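Local atomic coordinates of glutathione S-transferase (Legionella pneumophila subsp. pneumophila str. Philadelphia 1, PDB entry 3NIV), a protein that probably isomerises maleylacetoacetate with the help of glutathione and belongs to the zeta class of glutathione transferases. Residues P57-N62 with I73-E78; Q68-I73 with V164-V169; A20-K25 with H205-E210; P109-R114 with H136-G141; G150-E153 with C159-S162. All coordinates share one frame; numbering follows the deposited sequence.

Contact 1: P57-N62 with I73-E78; sequences PSLDIN and IDYLEE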
# COMPACT_ATOMS: atom_id res chain seq x y z
N PRO A 57 -2.51 -10.78 7.58
CA PRO A 57 -3.59 -11.73 7.33
C PRO A 57 -3.33 -12.50 6.05
O PRO A 57 -2.58 -12.06 5.19
CB PRO A 57 -4.81 -10.83 7.16
CG PRO A 57 -4.24 -9.52 6.72
CD PRO A 57 -3.00 -9.39 7.55
N SER A 58 -3.93 -13.67 5.94
CA SER A 58 -3.93 -14.40 4.69
C SER A 58 -5.23 -15.17 4.59
O SER A 58 -5.77 -15.65 5.58
CB SER A 58 -2.73 -15.35 4.60
OG SER A 58 -2.86 -16.42 5.52
N LEU A 59 -5.74 -15.25 3.38
CA LEU A 59 -7.02 -15.88 3.12
C LEU A 59 -6.78 -17.20 2.39
O LEU A 59 -6.02 -17.25 1.43
CB LEU A 59 -7.84 -14.94 2.26
CG LEU A 59 -9.35 -14.96 2.35
CD1 LEU A 59 -9.79 -14.84 3.80
CD2 LEU A 59 -9.88 -13.79 1.52
N ASP A 60 -7.40 -18.27 2.87
CA ASP A 60 -7.35 -19.52 2.13
C ASP A 60 -8.66 -19.74 1.41
O ASP A 60 -9.71 -19.82 2.03
CB ASP A 60 -7.05 -20.71 3.03
CG ASP A 60 -7.16 -22.03 2.28
OD1 ASP A 60 -6.12 -22.62 1.94
OD2 ASP A 60 -8.31 -22.45 2.01
N ILE A 61 -8.56 -19.86 0.09
CA ILE A 61 -9.70 -20.03 -0.80
C ILE A 61 -9.60 -21.39 -1.47
O ILE A 61 -8.97 -21.53 -2.52
CB ILE A 61 -9.72 -18.95 -1.87
CG1 ILE A 61 -9.55 -17.57 -1.23
CG2 ILE A 61 -11.01 -19.00 -2.65
CD1 ILE A 61 -8.99 -16.52 -2.17
N ASN A 62 -10.20 -22.40 -0.85
CA ASN A 62 -10.13 -23.76 -1.35
C ASN A 62 -8.70 -24.15 -1.71
O ASN A 62 -8.42 -24.59 -2.83
CB ASN A 62 -11.05 -23.93 -2.56
CG ASN A 62 -12.49 -23.56 -2.26
OD1 ASN A 62 -12.93 -23.62 -1.11
ND2 ASN A 62 -13.22 -23.16 -3.29
N ILE A 73 -8.86 -7.47 0.56
CA ILE A 73 -10.11 -6.72 0.59
C ILE A 73 -10.67 -6.51 -0.82
O ILE A 73 -11.87 -6.68 -1.05
CB ILE A 73 -9.92 -5.39 1.35
CG1 ILE A 73 -9.84 -5.67 2.86
CG2 ILE A 73 -11.04 -4.43 1.03
CD1 ILE A 73 -9.21 -4.56 3.67
N ASP A 74 -9.79 -6.18 -1.75
CA ASP A 74 -10.19 -5.97 -3.14
C ASP A 74 -10.76 -7.25 -3.76
O ASP A 74 -11.69 -7.20 -4.57
CB ASP A 74 -9.01 -5.44 -3.96
CG ASP A 74 -8.84 -3.92 -3.82
OD1 ASP A 74 -9.76 -3.24 -3.30
OD2 ASP A 74 -7.79 -3.40 -4.25
N TYR A 75 -10.20 -8.39 -3.37
CA TYR A 75 -10.73 -9.69 -3.78
C TYR A 75 -12.17 -9.85 -3.28
O TYR A 75 -13.08 -10.12 -4.06
CB TYR A 75 -9.84 -10.83 -3.27
CG TYR A 75 -10.36 -12.22 -3.58
CD1 TYR A 75 -10.06 -12.84 -4.79
CD2 TYR A 75 -11.13 -12.92 -2.66
CE1 TYR A 75 -10.54 -14.12 -5.08
CE2 TYR A 75 -11.61 -14.19 -2.94
CZ TYR A 75 -11.31 -14.78 -4.15
OH TYR A 75 -11.79 -16.04 -4.43
N LEU A 76 -12.37 -9.68 -1.98
CA LEU A 76 -13.70 -9.77 -1.42
C LEU A 76 -14.63 -8.86 -2.19
O LEU A 76 -15.67 -9.28 -2.68
CB LEU A 76 -13.69 -9.39 0.06
CG LEU A 76 -12.76 -10.27 0.91
CD1 LEU A 76 -12.67 -9.77 2.34
CD2 LEU A 76 -13.20 -11.73 0.87
N GLU A 77 -14.23 -7.60 -2.31
CA GLU A 77 -14.98 -6.60 -3.05
C GLU A 77 -15.38 -7.06 -4.46
O GLU A 77 -16.43 -6.69 -4.97
CB GLU A 77 -14.15 -5.32 -3.14
CG GLU A 77 -14.91 -4.11 -3.64
CD GLU A 77 -15.89 -3.53 -2.61
OE1 GLU A 77 -16.59 -4.31 -1.92
OE2 GLU A 77 -15.96 -2.29 -2.51
N GLU A 78 -14.53 -7.88 -5.07
CA GLU A 78 -14.77 -8.33 -6.44
C GLU A 78 -15.74 -9.51 -6.51
O GLU A 78 -16.65 -9.52 -7.34
CB GLU A 78 -13.44 -8.64 -7.14
CG GLU A 78 -13.56 -9.51 -8.38
CD GLU A 78 -12.85 -8.91 -9.58
OE1 GLU A 78 -12.41 -7.75 -9.46
OE2 GLU A 78 -12.75 -9.57 -10.63
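A chi1 of 177° sets the ring of Y75 anti to its own backbone N and sends it out from helix 73-78 to the strand, where I61 comes to meet it from the opposite direction. In I61 the CG1 branch lies anti to the carbonyl carbon (chi1 -49°), and the extended step beyond it carries CD1 over one face of the tyrosine. This CH-pi contact has CD1 of I61 3.9 Å from the Y75 ring centroid and 30° off the ring normal, shifted toward the phenol end. The other branch of I61 is used as well, with CG2 3.5 Å from Y75 OH. Two residues earlier on the strand, L59 CD2 meets L76 CD2 at 4.0 Å, and the same methyl of L59 lies obliquely beside the ring, 4.4 Å from Y75 CD2. This is the sheet-to-helix packing of the thioredoxin-like N-terminal domain: helix 69-79, which follows the hairpin of strands 58-61 and 64-67, lies against one face of the sheet, the axis of its 73-78 part passing 10.9 Å from that of strand 58-61. P57, introduced by a cis peptide bond, is the cis-proline characteristic of this fold, and its ring packs on helix 12-23 and on the start of helix 69-79. The second subunit also packs here, its F91 on I61 and its A94 on Y75.

Contact 2: Q68-I73 with V164-V169; sequences QSMAII and VGLADV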
# COMPACT_ATOMS: atom_id res chain seq x y z
N GLN A 68 -1.73 -9.95 1.93
CA GLN A 68 -1.82 -8.50 1.78
C GLN A 68 -3.25 -8.01 1.97
O GLN A 68 -4.11 -8.21 1.12
CB GLN A 68 -1.25 -8.02 0.45
CG GLN A 68 0.25 -8.22 0.31
CD GLN A 68 1.06 -7.35 1.25
OE1 GLN A 68 0.62 -6.27 1.66
NE2 GLN A 68 2.27 -7.79 1.59
N SER A 69 -3.47 -7.35 3.10
CA SER A 69 -4.81 -6.92 3.50
C SER A 69 -5.55 -6.11 2.44
O SER A 69 -6.74 -6.34 2.22
CB SER A 69 -4.75 -6.17 4.84
OG SER A 69 -3.89 -5.04 4.78
N MSE A 70 -4.87 -5.17 1.79
CA MSE A 70 -5.52 -4.40 0.72
C MSE A 70 -5.90 -5.29 -0.46
O MSE A 70 -6.98 -5.14 -1.04
CB MSE A 70 -4.63 -3.24 0.27
CG MSE A 70 -4.20 -2.34 1.40
SE MSE A 70 -5.72 -1.70 2.48
CE MSE A 70 -6.41 -0.35 1.23
N ALA A 71 -5.02 -6.22 -0.80
CA ALA A 71 -5.30 -7.19 -1.86
C ALA A 71 -6.44 -8.10 -1.47
O ALA A 71 -7.31 -8.39 -2.28
CB ALA A 71 -4.05 -8.01 -2.18
N ILE A 72 -6.43 -8.58 -0.23
CA ILE A 72 -7.49 -9.43 0.29
C ILE A 72 -8.85 -8.73 0.19
O ILE A 72 -9.85 -9.32 -0.23
CB ILE A 72 -7.23 -9.82 1.76
CG1 ILE A 72 -6.15 -10.91 1.82
CG2 ILE A 72 -8.53 -10.22 2.45
CD1 ILE A 72 -5.67 -11.27 3.20
N ILE A 73 -8.86 -7.47 0.56
CA ILE A 73 -10.11 -6.72 0.59
C ILE A 73 -10.67 -6.51 -0.82
O ILE A 73 -11.87 -6.68 -1.05
CB ILE A 73 -9.92 -5.39 1.35
CG1 ILE A 73 -9.84 -5.67 2.86
CG2 ILE A 73 -11.04 -4.43 1.03
CD1 ILE A 73 -9.21 -4.56 3.67
N VAL A 164 -20.30 3.72 5.19
CA VAL A 164 -18.94 3.42 5.59
C VAL A 164 -18.20 2.77 4.42
O VAL A 164 -18.79 1.99 3.66
CB VAL A 164 -18.96 2.52 6.81
CG1 VAL A 164 -17.56 2.08 7.17
CG2 VAL A 164 -19.58 3.25 7.97
N GLY A 165 -16.91 3.07 4.27
CA GLY A 165 -16.17 2.53 3.16
C GLY A 165 -14.76 2.09 3.48
O GLY A 165 -14.37 2.00 4.66
N LEU A 166 -13.99 1.82 2.42
CA LEU A 166 -12.61 1.36 2.53
C LEU A 166 -11.75 2.27 3.39
O LEU A 166 -10.97 1.80 4.19
CB LEU A 166 -11.98 1.24 1.13
CG LEU A 166 -10.51 0.79 1.11
CD1 LEU A 166 -10.35 -0.59 1.73
CD2 LEU A 166 -9.92 0.82 -0.32
N ALA A 167 -11.87 3.58 3.20
CA ALA A 167 -11.13 4.52 4.02
C ALA A 167 -11.46 4.37 5.51
O ALA A 167 -10.57 4.46 6.36
CB ALA A 167 -11.39 5.94 3.57
N ASP A 168 -12.74 4.16 5.83
CA ASP A 168 -13.12 4.00 7.23
C ASP A 168 -12.57 2.67 7.76
O ASP A 168 -12.09 2.57 8.89
CB ASP A 168 -14.65 4.04 7.39
CG ASP A 168 -15.26 5.31 6.83
OD1 ASP A 168 -15.88 5.25 5.75
OD2 ASP A 168 -15.10 6.37 7.47
N VAL A 169 -12.64 1.65 6.91
CA VAL A 169 -12.14 0.34 7.26
C VAL A 169 -10.66 0.40 7.65
O VAL A 169 -10.23 -0.30 8.57
CB VAL A 169 -12.32 -0.66 6.12
CG1 VAL A 169 -11.64 -1.99 6.47
CG2 VAL A 169 -13.79 -0.86 5.81
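L166 pushes both of its methyls over the end of selenomethionine M70, with M70 CE 4.0 Å from L166 CD1 and equally 4.0 Å from L166 CD2. The terminal methyl of M70 thus sits at the fork of the leucine, brought there by a chain that bends at chi2 (-53°) and again at chi3 (-76°). CD1 of L166 has a second neighbour, the CG2 branch of I73, at 4.0 Å, so that the leucine meets two residues almost one helical turn apart on helix 69-79. V169 faces the same helix from one turn further along, at a looser distance. The contact joins the two domains of the glutathione transferase fold: helix 69-79 belongs to the thioredoxin-like domain and helix 166-180 to the all-helical one. At the start of the latter, G165 is the N-cap, and its N donates to D168 OD1 over 2.8 Å, using the anti lone pair of that oxygen. This is the reciprocal half of a capping box, consistent with the N-capping motif known at the corresponding helix of other glutathione transferases. L166 also packs on K97 and A100 of helix 90-106, while L101 of the second subunit packs on M70.

Contact 3: A20-K25 with H205-E210; sequences ALNLKK and HDAAPE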
# COMPACT_ATOMS: atom_id res chain seq x y z
N ALA A 20 -13.77 -5.57 7.09
CA ALA A 20 -14.23 -5.74 5.72
C ALA A 20 -15.14 -6.95 5.60
O ALA A 20 -16.17 -6.89 4.91
CB ALA A 20 -13.04 -5.88 4.78
N LEU A 21 -14.77 -8.04 6.25
CA LEU A 21 -15.56 -9.26 6.16
C LEU A 21 -16.94 -9.09 6.80
O LEU A 21 -17.92 -9.67 6.34
CB LEU A 21 -14.80 -10.45 6.77
CG LEU A 21 -13.66 -11.01 5.92
CD1 LEU A 21 -12.77 -11.99 6.69
CD2 LEU A 21 -14.22 -11.67 4.67
N ASN A 22 -17.00 -8.29 7.85
CA ASN A 22 -18.27 -8.07 8.53
C ASN A 22 -19.15 -7.15 7.72
O ASN A 22 -20.29 -7.49 7.41
CB ASN A 22 -18.04 -7.48 9.92
CG ASN A 22 -17.34 -8.44 10.86
OD1 ASN A 22 -16.84 -8.04 11.92
ND2 ASN A 22 -17.30 -9.72 10.49
N LEU A 23 -18.63 -5.98 7.37
CA LEU A 23 -19.38 -4.98 6.63
C LEU A 23 -20.17 -5.56 5.46
O LEU A 23 -21.35 -5.26 5.29
CB LEU A 23 -18.44 -3.89 6.14
CG LEU A 23 -18.06 -2.89 7.22
CD1 LEU A 23 -17.20 -1.79 6.66
CD2 LEU A 23 -19.34 -2.34 7.79
N LYS A 24 -19.52 -6.40 4.67
CA LYS A 24 -20.16 -6.96 3.50
C LYS A 24 -20.77 -8.32 3.83
O LYS A 24 -21.06 -9.12 2.95
CB LYS A 24 -19.18 -7.06 2.32
N LYS A 25 -20.93 -8.56 5.12
CA LYS A 25 -21.63 -9.74 5.62
C LYS A 25 -21.21 -11.04 4.93
O LYS A 25 -22.05 -11.87 4.61
CB LYS A 25 -23.15 -9.56 5.52
CG LYS A 25 -23.68 -8.41 6.36
CD LYS A 25 -25.20 -8.37 6.29
CE LYS A 25 -25.82 -7.66 7.50
NZ LYS A 25 -27.26 -8.04 7.71
N HIS A 205 -17.15 -3.06 15.88
CA HIS A 205 -17.01 -3.47 17.27
C HIS A 205 -16.53 -4.92 17.41
O HIS A 205 -15.59 -5.20 18.15
CB HIS A 205 -18.33 -3.28 18.02
CG HIS A 205 -18.22 -3.48 19.49
ND1 HIS A 205 -18.69 -4.60 20.13
CD2 HIS A 205 -17.66 -2.70 20.46
CE1 HIS A 205 -18.45 -4.51 21.43
NE2 HIS A 205 -17.83 -3.36 21.65
N ASP A 206 -17.17 -5.82 16.67
CA ASP A 206 -16.90 -7.26 16.79
C ASP A 206 -15.57 -7.68 16.18
O ASP A 206 -15.09 -8.79 16.40
CB ASP A 206 -18.05 -8.04 16.16
CG ASP A 206 -19.41 -7.67 16.74
OD1 ASP A 206 -19.44 -7.30 17.94
OD2 ASP A 206 -20.42 -7.73 16.00
N ALA A 207 -14.96 -6.78 15.41
CA ALA A 207 -13.70 -7.07 14.74
C ALA A 207 -12.53 -6.58 15.57
O ALA A 207 -11.37 -6.84 15.24
CB ALA A 207 -13.68 -6.42 13.38
N ALA A 208 -12.83 -5.84 16.64
CA ALA A 208 -11.79 -5.31 17.52
C ALA A 208 -10.97 -6.44 18.09
O ALA A 208 -11.49 -7.54 18.28
CB ALA A 208 -12.41 -4.49 18.65
N PRO A 209 -9.68 -6.19 18.35
CA PRO A 209 -8.80 -7.21 18.94
C PRO A 209 -9.33 -7.72 20.28
O PRO A 209 -9.18 -8.91 20.57
CB PRO A 209 -7.48 -6.45 19.14
CG PRO A 209 -7.52 -5.37 18.12
CD PRO A 209 -8.96 -4.95 18.03
N GLU A 210 -9.94 -6.84 21.06
CA GLU A 210 -10.48 -7.21 22.37
C GLU A 210 -11.61 -8.21 22.21
O GLU A 210 -11.78 -9.10 23.04
CB GLU A 210 -10.97 -5.98 23.13
CG GLU A 210 -9.85 -5.05 23.59
CD GLU A 210 -8.97 -4.57 22.44
OE1 GLU A 210 -9.52 -4.32 21.33
OE2 GLU A 210 -7.74 -4.43 22.65
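Although 179 residues separate the two segments, N22 alone makes the contact on the side of A20-K25, and what its polar amide meets is chiefly the methyl of an alanine. The two pieces come from near opposite ends of the chain in the glutathione transferase fold: A20-K25 ends the first helix of the thioredoxin-like domain, and H205-E210 belongs to the C-terminal tail, which folds back over that helix. Only 66 Å² is buried between them, counting both sides, and no hydrogen bond crosses.

N22 points from the helix toward the tail. With CG placed anti to its carbonyl carbon (chi1 -66°), the amide stands out so that N22 CG comes 4.9 Å from A207 CB, closer than to D206 CB at 5.4 Å. The backbones stay well apart, N22 CA and A207 CA being 7.8 Å from each other. A207 is the buried member of the tail pair, its methyl also packed against Y15 and I19 of helix 12-23, whereas D206 lies at the exposed margin. R18 adds a polar tie by donating to A207 O through NH2.

Both segments turn sharply here. Helix 12-23 finishes in a Schellman motif with K25, at positive phi (46°), as its C-prime residue, and K25 N reaches back to N22 O at 2.6 Å. The tail makes a type I beta turn from H205 to A208, which presents D206 and A207 to N22 and is closed by A208 N donating to H205 O at 3.2 Å.

Contact 4: P109-R114 with H136-G141; sequences PLNNLR and HWLKTG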
# COMPACT_ATOMS: atom_id res chain seq x y z
N PRO A 109 3.29 0.89 7.69
CA PRO A 109 4.59 0.24 7.44
C PRO A 109 5.70 0.75 8.36
O PRO A 109 6.50 -0.05 8.84
CB PRO A 109 4.90 0.60 5.99
CG PRO A 109 3.55 0.80 5.37
CD PRO A 109 2.66 1.35 6.44
N LEU A 110 5.74 2.06 8.59
CA LEU A 110 6.77 2.66 9.45
C LEU A 110 6.73 2.21 10.92
O LEU A 110 7.75 2.24 11.60
CB LEU A 110 6.68 4.19 9.39
CG LEU A 110 7.19 4.94 8.17
CD1 LEU A 110 8.46 4.28 7.65
CD2 LEU A 110 6.14 4.99 7.10
N ASN A 111 5.56 1.83 11.40
CA ASN A 111 5.37 1.53 12.83
C ASN A 111 5.19 0.05 13.14
O ASN A 111 4.94 -0.34 14.28
CB ASN A 111 4.16 2.30 13.37
CG ASN A 111 4.43 3.79 13.50
OD1 ASN A 111 5.58 4.23 13.61
ND2 ASN A 111 3.36 4.56 13.48
N ASN A 112 5.32 -0.78 12.11
CA ASN A 112 5.23 -2.21 12.29
C ASN A 112 6.25 -2.67 13.32
O ASN A 112 7.31 -2.06 13.45
CB ASN A 112 5.46 -2.92 10.96
CG ASN A 112 5.27 -4.42 11.05
OD1 ASN A 112 4.30 -4.96 10.51
ND2 ASN A 112 6.17 -5.10 11.75
N LEU A 113 5.92 -3.73 14.05
CA LEU A 113 6.78 -4.23 15.11
C LEU A 113 8.19 -4.42 14.59
O LEU A 113 9.16 -4.09 15.28
CB LEU A 113 6.23 -5.55 15.66
CG LEU A 113 7.00 -6.18 16.83
CD1 LEU A 113 7.35 -5.13 17.88
CD2 LEU A 113 6.23 -7.34 17.47
N ARG A 114 8.28 -4.94 13.37
CA ARG A 114 9.54 -5.24 12.71
C ARG A 114 10.39 -3.99 12.57
O ARG A 114 11.61 -4.04 12.65
CB ARG A 114 9.29 -5.88 11.33
CG ARG A 114 9.23 -4.85 10.19
CD ARG A 114 8.20 -5.15 9.07
NE ARG A 114 8.70 -6.02 8.02
CZ ARG A 114 8.84 -5.69 6.73
NH1 ARG A 114 8.52 -4.49 6.27
NH2 ARG A 114 9.31 -6.60 5.88
N HIS A 136 5.69 10.42 15.33
CA HIS A 136 6.02 11.24 14.17
C HIS A 136 5.21 10.85 12.93
O HIS A 136 4.70 11.70 12.22
CB HIS A 136 7.51 11.15 13.84
CG HIS A 136 7.87 11.82 12.56
ND1 HIS A 136 7.59 13.15 12.32
CD2 HIS A 136 8.47 11.35 11.44
CE1 HIS A 136 8.00 13.47 11.10
NE2 HIS A 136 8.54 12.39 10.55
N TRP A 137 5.10 9.55 12.68
CA TRP A 137 4.40 9.10 11.49
C TRP A 137 2.90 9.20 11.72
O TRP A 137 2.14 9.35 10.76
CB TRP A 137 4.84 7.69 11.07
CG TRP A 137 6.32 7.61 10.91
CD1 TRP A 137 7.17 6.82 11.61
CD2 TRP A 137 7.13 8.37 10.01
NE1 TRP A 137 8.45 7.03 11.21
CE2 TRP A 137 8.46 7.98 10.23
CE3 TRP A 137 6.86 9.34 9.04
CZ2 TRP A 137 9.53 8.51 9.52
CZ3 TRP A 137 7.91 9.88 8.34
CH2 TRP A 137 9.23 9.47 8.58
N LEU A 138 2.48 9.13 12.98
CA LEU A 138 1.07 9.35 13.27
C LEU A 138 0.67 10.78 12.89
O LEU A 138 -0.32 10.98 12.17
CB LEU A 138 0.72 9.02 14.72
CG LEU A 138 0.41 7.53 14.93
CD1 LEU A 138 -0.80 7.08 14.13
CD2 LEU A 138 1.57 6.70 14.50
N LYS A 139 1.46 11.75 13.31
CA LYS A 139 1.16 13.15 13.01
C LYS A 139 1.12 13.38 11.51
O LYS A 139 0.18 13.98 10.99
CB LYS A 139 2.17 14.10 13.66
CG LYS A 139 1.66 15.53 13.78
CD LYS A 139 2.77 16.58 13.80
CE LYS A 139 2.20 17.95 13.39
NZ LYS A 139 3.24 18.90 12.85
N THR A 140 2.14 12.91 10.81
CA THR A 140 2.24 13.12 9.38
C THR A 140 1.05 12.50 8.65
O THR A 140 0.46 13.14 7.79
CB THR A 140 3.54 12.56 8.82
OG1 THR A 140 4.64 13.18 9.50
CG2 THR A 140 3.65 12.86 7.34
N GLY A 141 0.73 11.26 9.02
CA GLY A 141 -0.37 10.53 8.41
C GLY A 141 -1.75 11.07 8.73
O GLY A 141 -2.63 11.12 7.87
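In the helical C-terminal domain, where the short helix 108-111 gives way to helix 113-123, L110 and N111 lean on W137 and L138 of helix 127-149. L110 crosses the indole at about a right angle. Its CG stands almost exactly above the five-membered ring of W137, 3.7 Å from the centroid and 1° off the normal, which makes a CH-pi contact, and L110 CB lies 3.5 Å from W137 CD1. W137 has its CG anti to the carbonyl carbon (chi1 -54°), which brings the indole face against L110. The opposite face is covered toward its rim by the imidazole of H136, whose CD2 is 3.3 Å above the W137 plane, so the ring is held between a leucine and a histidine.

N111 comes to the indole edge instead: its OD1 lies in the ring plane, 3.6 Å from W137 CD1, with the amide turned 51° from the ring. This oxygen is buried and has no hydrogen-bond partner in the model, while N111 ND2 makes a weak hydrogen bond to Y134 O. A spacing of 3.0 Å between N111 ND2 and L138 CD2 is too short for comfort and makes the exact setting of the amide doubtful.

The chain breaks helix after N111, and N112 is the N-cap of helix 113-123. W133, one turn before W137, donates through NE1 to L110 O and packs edge-to-face on W137. L110 and W137 also take part in the dimer interface, packing on V115 and R114 of the second subunit, respectively. Within helix 127-149, T140 OG1 at 3.1 Å and T140 N at 3.2 Å both donate to H136 O, approaching from opposite faces of the carbonyl plane.

Contact 5: G150-E153 with C159-S162; sequences GALE and CFGS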
# COMPACT_ATOMS: atom_id res chain seq x y z
N GLY A 150 -11.26 17.02 4.95
CA GLY A 150 -11.88 18.33 4.94
C GLY A 150 -12.40 18.81 3.60
O GLY A 150 -13.04 19.86 3.54
N ALA A 151 -12.12 18.08 2.52
CA ALA A 151 -12.60 18.50 1.21
C ALA A 151 -13.83 17.70 0.77
O ALA A 151 -14.41 17.96 -0.29
CB ALA A 151 -11.48 18.40 0.15
N LEU A 152 -14.23 16.74 1.60
CA LEU A 152 -15.37 15.89 1.27
C LEU A 152 -16.60 16.21 2.12
O LEU A 152 -16.52 16.79 3.21
CB LEU A 152 -15.00 14.42 1.42
CG LEU A 152 -13.71 13.93 0.76
CD1 LEU A 152 -13.47 12.47 1.10
CD2 LEU A 152 -13.74 14.13 -0.76
N GLU A 153 -17.75 15.79 1.61
CA GLU A 153 -19.02 15.99 2.30
C GLU A 153 -19.53 14.65 2.75
O GLU A 153 -19.23 13.62 2.13
CB GLU A 153 -20.01 16.65 1.35
CG GLU A 153 -19.58 18.06 0.91
CD GLU A 153 -19.92 19.12 1.96
OE1 GLU A 153 -21.11 19.20 2.34
OE2 GLU A 153 -19.00 19.87 2.39
N CYS A 159 -16.07 8.66 6.22
CA CYS A 159 -15.07 9.40 5.46
C CYS A 159 -15.72 10.23 4.36
O CYS A 159 -15.35 11.39 4.13
CB CYS A 159 -14.01 8.44 4.89
SG CYS A 159 -12.75 7.93 6.13
N PHE A 160 -16.70 9.63 3.70
CA PHE A 160 -17.36 10.27 2.57
C PHE A 160 -18.77 9.73 2.36
O PHE A 160 -18.98 8.53 2.32
CB PHE A 160 -16.55 10.03 1.29
CG PHE A 160 -17.31 10.33 0.04
CD1 PHE A 160 -17.44 11.63 -0.41
CD2 PHE A 160 -17.94 9.32 -0.66
CE1 PHE A 160 -18.16 11.92 -1.55
CE2 PHE A 160 -18.66 9.60 -1.79
CZ PHE A 160 -18.76 10.90 -2.25
N GLY A 161 -19.73 10.63 2.21
CA GLY A 161 -21.06 10.21 1.83
C GLY A 161 -21.91 9.78 3.01
O GLY A 161 -21.91 10.43 4.04
N SER A 162 -22.62 8.67 2.84
CA SER A 162 -23.61 8.24 3.83
C SER A 162 -23.45 6.75 4.13
O SER A 162 -24.27 6.15 4.83
CB SER A 162 -25.02 8.52 3.31
OG SER A 162 -25.09 9.80 2.68
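One hydrogen bond joins the two pieces of loop, from G161 N to E153 O at 3.0 Å. It is nearly straight, with an N-H...O angle of 165°, and the donor lies in the carbonyl plane on a lone pair of the oxygen. G161, which has a positive phi (84°), is also bonded through its backbone to D155, so the loop is tied twice at this residue.

Apolar contact is supplied by L152 and F160, which cross at about a right angle. The CD1 methyl of L152 rests 3.9 Å from F160 CB, while L152 CB approaches the ring at its edge, 4.1 Å from F160 CD1. With CG anti to the backbone N (chi1 165°), the phenyl group reaches over to the other piece. Both side chains continue onto helix 90-106, where M92 touches each of them.

Contacts between carbon and oxygen complete the join. L152 CD1 lies 3.7 Å from C159 O, a carbonyl that also accepts a hydrogen bond from R154 NH2, and F160 CD1 lies 3.7 Å from E153 O. CB of E153 points away from the other segment, and its contact is made through the backbone O.

Such a closed, non-regular loop belongs to the C-terminal domain of the glutathione transferase fold, where it links helix 127-149 to helix 166-180 and lies against helix 90-106, close to the capped start of helix 166-180.

Contacts 1 and 2 share I73 and both use helix 69-79, their centres about 11 Å apart: one face of that helix meets the sheet, another the helical domain. Contact 3, whose loop encloses all the others along the chain, touches both, through A20 and L21 against I73 and L76 and through L23 against V164 and V169. Contacts 2 and 3 therefore bind the thioredoxin-like domain to the C-terminal one. Contacts 4 and 5 lie wholly within the latter, their centres about 25 Å apart; contact 5 reaches contact 2 through C159 beside A167 and D168. Contacts 1, 2 and 4 also touch the second subunit, so parts of the sheet, the domain junction and the helical domain also border the dimer interface.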